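Local atomic coordinates of tripartite motif-containing protein 65 (Homo sapiens, PDB entry 7JL4), a protein that acts as an E3 ubiquitin ligase in innate immunity, autophagy and inflammation, and is represented here by its C-terminal PRY-SPRY (B30.2) domain. Residues A[10-15]-A[74-79]; A[112-117]-A[151-156]. All coordinates share one frame; numbering follows the deposited sequence.

Contact 1: residues A[10-15]-A[74-79]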
loop_
_atom_site.group_PDB
_atom_site.type_symbol
_atom_site.label_atom_id
_atom_site.label_comp_id
_atom_site.label_asym_id
_atom_site.label_seq_id
_atom_site.Cartn_x
_atom_site.Cartn_y
_atom_site.Cartn_z
ATOM N N PRO A 10 21.078 -5.669 -8.086
ATOM C CA PRO A 10 21.604 -4.291 -8.142
ATOM C C PRO A 10 20.557 -3.231 -8.466
ATOM O O PRO A 10 20.684 -2.086 -7.999
ATOM C CB PRO A 10 22.690 -4.369 -9.226
ATOM C CG PRO A 10 22.423 -5.620 -9.968
ATOM C CD PRO A 10 21.823 -6.569 -8.975
ATOM N N LEU A 11 19.530 -3.559 -9.255
ATOM C CA LEU A 11 18.450 -2.597 -9.461
ATOM C C LEU A 11 17.691 -2.357 -8.164
ATOM O O LEU A 11 17.357 -1.214 -7.830
ATOM C CB LEU A 11 17.512 -3.076 -10.571
ATOM C CG LEU A 11 16.285 -2.185 -10.817
ATOM C CD1 LEU A 11 16.710 -0.751 -11.168
ATOM C CD2 LEU A 11 15.354 -2.759 -11.907
ATOM N N ARG A 12 17.440 -3.418 -7.400
ATOM C CA ARG A 12 16.767 -3.240 -6.123
ATOM C C ARG A 12 17.639 -2.424 -5.181
ATOM O O ARG A 12 17.141 -1.577 -4.428
ATOM C CB ARG A 12 16.420 -4.606 -5.523
ATOM C CG ARG A 12 15.596 -4.574 -4.241
ATOM C CD ARG A 12 15.370 -6.002 -3.714
ATOM N NE ARG A 12 14.668 -6.020 -2.434
ATOM C CZ ARG A 12 14.627 -7.067 -1.621
ATOM N NH1 ARG A 12 15.277 -8.186 -1.952
ATOM N NH2 ARG A 12 13.959 -6.985 -0.470
ATOM N N ARG A 13 18.950 -2.652 -5.219
ATOM C CA ARG A 13 19.829 -1.879 -4.344
ATOM C C ARG A 13 19.782 -0.399 -4.705
ATOM O O ARG A 13 19.876 0.465 -3.826
ATOM C CB ARG A 13 21.258 -2.417 -4.426
ATOM C CG ARG A 13 22.193 -1.896 -3.332
ATOM C CD ARG A 13 23.319 -2.884 -3.044
ATOM N NE ARG A 13 22.943 -4.002 -2.183
ATOM C CZ ARG A 13 22.850 -3.913 -0.861
ATOM N NH1 ARG A 13 23.067 -2.750 -0.266
ATOM N NH2 ARG A 13 22.529 -4.976 -0.134
ATOM N N LYS A 14 19.642 -0.081 -6.001
ATOM C CA LYS A 14 19.507 1.320 -6.392
ATOM C C LYS A 14 18.216 1.921 -5.847
ATOM O O LYS A 14 18.207 3.063 -5.378
ATOM C CB LYS A 14 19.563 1.456 -7.913
ATOM C CG LYS A 14 19.344 2.862 -8.434
ATOM C CD LYS A 14 19.364 2.894 -9.951
ATOM C CE LYS A 14 18.557 4.066 -10.500
ATOM N NZ LYS A 14 19.200 4.662 -11.715
ATOM N N LEU A 15 17.119 1.159 -5.886
ATOM C CA LEU A 15 15.859 1.639 -5.319
ATOM C C LEU A 15 16.002 1.946 -3.833
ATOM O O LEU A 15 15.432 2.933 -3.330
ATOM C CB LEU A 15 14.758 0.594 -5.531
ATOM C CG LEU A 15 14.286 0.399 -6.947
ATOM C CD1 LEU A 15 13.401 -0.861 -7.065
ATOM C CD2 LEU A 15 13.530 1.645 -7.333
ATOM N N TYR A 74 11.136 5.265 -1.376
ATOM C CA TYR A 74 10.919 3.872 -1.766
ATOM C C TYR A 74 10.705 3.043 -0.510
ATOM O O TYR A 74 11.380 3.257 0.501
ATOM C CB TYR A 74 12.115 3.305 -2.567
ATOM C CG TYR A 74 11.994 1.823 -2.890
ATOM C CD1 TYR A 74 11.199 1.389 -3.949
ATOM C CD2 TYR A 74 12.653 0.859 -2.114
ATOM C CE1 TYR A 74 11.090 0.018 -4.253
ATOM C CE2 TYR A 74 12.524 -0.516 -2.389
ATOM C CZ TYR A 74 11.729 -0.918 -3.471
ATOM O OH TYR A 74 11.584 -2.258 -3.806
ATOM N N TRP A 75 9.789 2.079 -0.579
ATOM C CA TRP A 75 9.608 1.151 0.529
ATOM C C TRP A 75 9.068 -0.164 -0.004
ATOM O O TRP A 75 8.576 -0.250 -1.139
ATOM C CB TRP A 75 8.662 1.698 1.610
ATOM C CG TRP A 75 7.327 2.116 1.070
ATOM C CD1 TRP A 75 6.219 1.312 0.877
ATOM C CD2 TRP A 75 6.955 3.429 0.602
ATOM N NE1 TRP A 75 5.184 2.056 0.339
ATOM C CE2 TRP A 75 5.606 3.351 0.161
ATOM C CE3 TRP A 75 7.618 4.664 0.535
ATOM C CZ2 TRP A 75 4.914 4.459 -0.349
ATOM C CZ3 TRP A 75 6.926 5.782 0.015
ATOM C CH2 TRP A 75 5.584 5.663 -0.413
ATOM N N GLU A 76 9.181 -1.191 0.839
ATOM C CA GLU A 76 8.736 -2.537 0.510
ATOM C C GLU A 76 7.764 -3.042 1.566
ATOM O O GLU A 76 7.866 -2.709 2.748
ATOM C CB GLU A 76 9.931 -3.493 0.366
ATOM C CG GLU A 76 10.749 -3.185 -0.891
ATOM C CD GLU A 76 12.062 -3.937 -0.970
ATOM O OE1 GLU A 76 12.372 -4.712 -0.041
ATOM O OE2 GLU A 76 12.764 -3.801 -2.003
ATOM N N VAL A 77 6.816 -3.855 1.116
ATOM C CA VAL A 77 5.735 -4.395 1.936
ATOM C C VAL A 77 5.619 -5.879 1.625
ATOM O O VAL A 77 5.710 -6.268 0.455
ATOM C CB VAL A 77 4.394 -3.691 1.631
ATOM C CG1 VAL A 77 3.247 -4.314 2.433
ATOM C CG2 VAL A 77 4.484 -2.196 1.872
ATOM N N ARG A 78 5.400 -6.708 2.643
ATOM C CA ARG A 78 5.118 -8.125 2.421
ATOM C C ARG A 78 3.653 -8.434 2.714
ATOM O O ARG A 78 3.157 -8.134 3.802
ATOM C CB ARG A 78 6.004 -9.022 3.272
ATOM C CG ARG A 78 5.660 -10.504 3.027
ATOM C CD ARG A 78 6.706 -11.460 3.504
ATOM N NE ARG A 78 7.968 -11.373 2.768
ATOM C CZ ARG A 78 8.188 -11.948 1.586
ATOM N NH1 ARG A 78 7.222 -12.623 0.975
ATOM N NH2 ARG A 78 9.371 -11.833 1.005
ATOM N N ALA A 79 2.975 -9.070 1.762
ATOM C CA ALA A 79 1.590 -9.496 1.932
ATOM C C ALA A 79 1.535 -10.982 2.270
ATOM O O ALA A 79 2.233 -11.788 1.648
ATOM C CB ALA A 79 0.789 -9.230 0.650
#
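Leu15 lies over one face of the Tyr74 ring. Its CB sits 3.7 Å from the ring centroid and only 2° off the ring normal, a CH-pi contact centred on the ring. The CD1 branch of Leu15 reaches on toward the phenol end and meets Tyr74 CE1 at 3.7 Å. The backbone takes part too, with Leu15 O 3.4 Å from Tyr74 CB.

Beside this apolar contact runs a two-pronged salt bridge. Arg12 has CG anti to its own N (chi1 -175°) and stays extended as far as NE, which carries the guanidinium from the helix to the strand. It meets Glu76 side-on, using NE and one terminal nitrogen. Arg12 NH2 donates to Glu76 OE1 at 2.8 Å, and Arg12 NE donates to Glu76 OE2 at 3.0 Å. Both oxygens are met on their syn side. The two flat groups are not coplanar; their planes are 32° apart.

Glu76 OE2 is shared. Tyr74 OH donates to its anti lone pair at 2.7 Å, and Trp16 NE1, just past the helix, is a further hydrogen-bond partner. These bonds satisfy a buried carboxylate and probably favour its charged form. They also tie the ring under Leu15 to the acid held by Arg12.

The contact seats the short helix 10-15 against strand 72-79 of the seven-stranded sheet. On the other face of this strand, Trp75 points away from the helix and touches Pro176 of the second sheet. Arg12 and Leu15 also touch the adjacent strand 139-145, at Leu139 and Asp143.

Contact 2: residues A[112-117]-A[151-156]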
loop_
_atom_site.group_PDB
_atom_site.type_symbol
_atom_site.label_atom_id
_atom_site.label_comp_id
_atom_site.label_asym_id
_atom_site.label_seq_id
_atom_site.Cartn_x
_atom_site.Cartn_y
_atom_site.Cartn_z
ATOM N N TRP A 112 -4.123 6.508 -5.728
ATOM C CA TRP A 112 -3.583 5.619 -6.750
ATOM C C TRP A 112 -3.240 4.316 -6.044
ATOM O O TRP A 112 -2.686 4.353 -4.943
ATOM C CB TRP A 112 -2.282 6.222 -7.357
ATOM C CG TRP A 112 -2.442 7.498 -8.155
ATOM C CD1 TRP A 112 -2.420 7.621 -9.518
ATOM C CD2 TRP A 112 -2.592 8.833 -7.635
ATOM N NE1 TRP A 112 -2.550 8.953 -9.880
ATOM C CE2 TRP A 112 -2.666 9.713 -8.746
ATOM C CE3 TRP A 112 -2.643 9.373 -6.345
ATOM C CZ2 TRP A 112 -2.817 11.098 -8.601
ATOM C CZ3 TRP A 112 -2.812 10.739 -6.200
ATOM C CH2 TRP A 112 -2.894 11.587 -7.320
ATOM N N GLY A 113 -3.525 3.168 -6.657
ATOM C CA GLY A 113 -3.296 1.918 -5.948
ATOM C C GLY A 113 -3.084 0.743 -6.880
ATOM O O GLY A 113 -3.331 0.826 -8.084
ATOM N N LEU A 114 -2.542 -0.337 -6.310
ATOM C CA LEU A 114 -2.324 -1.594 -7.017
ATOM C C LEU A 114 -2.961 -2.675 -6.169
ATOM O O LEU A 114 -2.511 -2.917 -5.044
ATOM C CB LEU A 114 -0.834 -1.905 -7.211
ATOM C CG LEU A 114 -0.586 -3.154 -8.075
ATOM C CD1 LEU A 114 -0.787 -2.820 -9.531
ATOM C CD2 LEU A 114 0.800 -3.734 -7.862
ATOM N N CYS A 115 -4.010 -3.316 -6.684
ATOM C CA CYS A 115 -4.654 -4.386 -5.936
ATOM C C CYS A 115 -4.152 -5.736 -6.454
ATOM O O CYS A 115 -4.111 -5.971 -7.667
ATOM C CB CYS A 115 -6.175 -4.249 -6.043
ATOM S SG CYS A 115 -7.078 -5.666 -5.327
ATOM N N VAL A 116 -3.710 -6.596 -5.542
ATOM C CA VAL A 116 -3.208 -7.915 -5.890
ATOM C C VAL A 116 -4.364 -8.896 -5.752
ATOM O O VAL A 116 -4.936 -9.048 -4.671
ATOM C CB VAL A 116 -2.033 -8.314 -4.989
ATOM C CG1 VAL A 116 -1.479 -9.669 -5.382
ATOM C CG2 VAL A 116 -0.964 -7.235 -5.072
ATOM N N GLN A 117 -4.717 -9.554 -6.837
ATOM C CA GLN A 117 -5.823 -10.512 -6.806
ATOM C C GLN A 117 -5.286 -11.918 -7.001
ATOM O O GLN A 117 -4.089 -12.115 -7.233
ATOM C CB GLN A 117 -6.846 -10.155 -7.877
ATOM C CG GLN A 117 -7.628 -8.899 -7.567
ATOM C CD GLN A 117 -8.513 -8.481 -8.733
ATOM O OE1 GLN A 117 -8.163 -8.687 -9.902
ATOM N NE2 GLN A 117 -9.689 -7.951 -8.421
ATOM N N LEU A 151 5.060 7.174 -9.943
ATOM C CA LEU A 151 4.866 6.163 -8.914
ATOM C C LEU A 151 4.918 4.808 -9.600
ATOM O O LEU A 151 4.112 4.543 -10.501
ATOM C CB LEU A 151 3.536 6.373 -8.190
ATOM C CG LEU A 151 3.003 5.159 -7.406
ATOM C CD1 LEU A 151 3.947 4.788 -6.242
ATOM C CD2 LEU A 151 1.574 5.453 -6.896
ATOM N N THR A 152 5.881 3.974 -9.220
ATOM C CA THR A 152 6.051 2.665 -9.843
ATOM C C THR A 152 5.946 1.589 -8.783
ATOM O O THR A 152 6.593 1.682 -7.737
ATOM C CB THR A 152 7.386 2.527 -10.569
ATOM O OG1 THR A 152 7.499 3.565 -11.551
ATOM C CG2 THR A 152 7.464 1.134 -11.276
ATOM N N PHE A 153 5.132 0.575 -9.060
ATOM C CA PHE A 153 5.017 -0.607 -8.226
ATOM C C PHE A 153 5.926 -1.708 -8.750
ATOM O O PHE A 153 5.999 -1.943 -9.967
ATOM C CB PHE A 153 3.578 -1.126 -8.212
ATOM C CG PHE A 153 2.610 -0.202 -7.579
ATOM C CD1 PHE A 153 2.021 0.813 -8.306
ATOM C CD2 PHE A 153 2.310 -0.321 -6.234
ATOM C CE1 PHE A 153 1.102 1.658 -7.708
ATOM C CE2 PHE A 153 1.399 0.543 -5.637
ATOM C CZ PHE A 153 0.814 1.517 -6.364
ATOM N N TYR A 154 6.555 -2.426 -7.826
ATOM C CA TYR A 154 7.473 -3.515 -8.144
ATOM C C TYR A 154 7.046 -4.812 -7.474
ATOM O O TYR A 154 6.453 -4.814 -6.392
ATOM C CB TYR A 154 8.912 -3.212 -7.686
ATOM C CG TYR A 154 9.616 -2.142 -8.497
ATOM C CD1 TYR A 154 9.395 -0.787 -8.250
ATOM C CD2 TYR A 154 10.489 -2.500 -9.518
ATOM C CE1 TYR A 154 10.051 0.207 -9.013
ATOM C CE2 TYR A 154 11.155 -1.537 -10.267
ATOM C CZ TYR A 154 10.930 -0.194 -10.014
ATOM O OH TYR A 154 11.585 0.726 -10.789
ATOM N N SER A 155 7.383 -5.920 -8.117
ATOM C CA SER A 155 7.496 -7.201 -7.439
ATOM C C SER A 155 8.977 -7.462 -7.236
ATOM O O SER A 155 9.787 -7.121 -8.099
ATOM C CB SER A 155 6.847 -8.318 -8.263
ATOM O OG SER A 155 7.048 -9.559 -7.618
ATOM N N LEU A 156 9.350 -8.017 -6.082
ATOM C CA LEU A 156 10.765 -8.136 -5.808
ATOM C C LEU A 156 11.211 -9.595 -5.795
ATOM O O LEU A 156 12.416 -9.862 -5.753
ATOM C CB LEU A 156 11.128 -7.524 -4.443
ATOM C CG LEU A 156 11.268 -5.988 -4.554
ATOM C CD1 LEU A 156 12.355 -5.420 -5.464
ATOM C CD2 LEU A 156 9.938 -5.220 -4.620
#
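Two first torsions help to place Leu114 against Phe153. Phe153 has CG anti to its carbonyl carbon (chi1 -65°), and Leu114 has CG trans to its backbone N (chi1 -174°). The two side chains lie side by side and point opposite ways. The Phe153 ring extends toward the main chain of Gly113 and Leu114, while the CD2 branch of Leu114 reaches the root of the ring, 3.8 Å from Phe153 CB.

Leu114 CB stands over the centre of the Phe153 ring. It lies 3.6 Å from the centroid and 11° off the normal, a CH-pi contact. The far end of the ring meets the main chain, with Phe153 CZ 3.8 Å from Leu114 N and also close to Gly113 C.

A second, lighter contact lies two residues earlier on each strand. Leu151 CD2 touches Trp112 CB at 4.0 Å. The Trp112 indole leads away from this point and packs among other rings: it stacks on His125 and meets Tyr90, Phe166 and Phe170 edge-to-face.

No hydrogen bond joins the two segments. All five touching residues are buried, and the attraction is apolar. The strands run nearly parallel, their axes 8.8 Å apart at the closest. This is face-to-face packing of two strands from different sheets. Met142 and Phe166 flank Phe153 from its own sheet; Ala123 touches Leu114 from the other. Such layering of two antiparallel sheets around an apolar core is characteristic of the concanavalin-like beta-sandwich, the fold of the SPRY domain.

The two contacts join successive layers of one domain. Contact 2 lies between the two sheets, in the core, while contact 1 packs the helix 10-15 on the outer face of the seven-stranded sheet. Strands 72-79 and 150-155 both belong to that sheet, separated by strand 139-145. The contact centres are about 12 Å apart, and the contacts touch directly. Leu156, just after strand 150-155, packs against both halves of contact 1: its CD1 is 3.5 Å from Arg12 CD, and its CD2 is 3.5 Å from Tyr74 OH. Tyr154 CZ approaches Leu15 CD1 at 3.9 Å. Thus segment 151-156 serves the core through Phe153 and the helix through Tyr154 and Leu156.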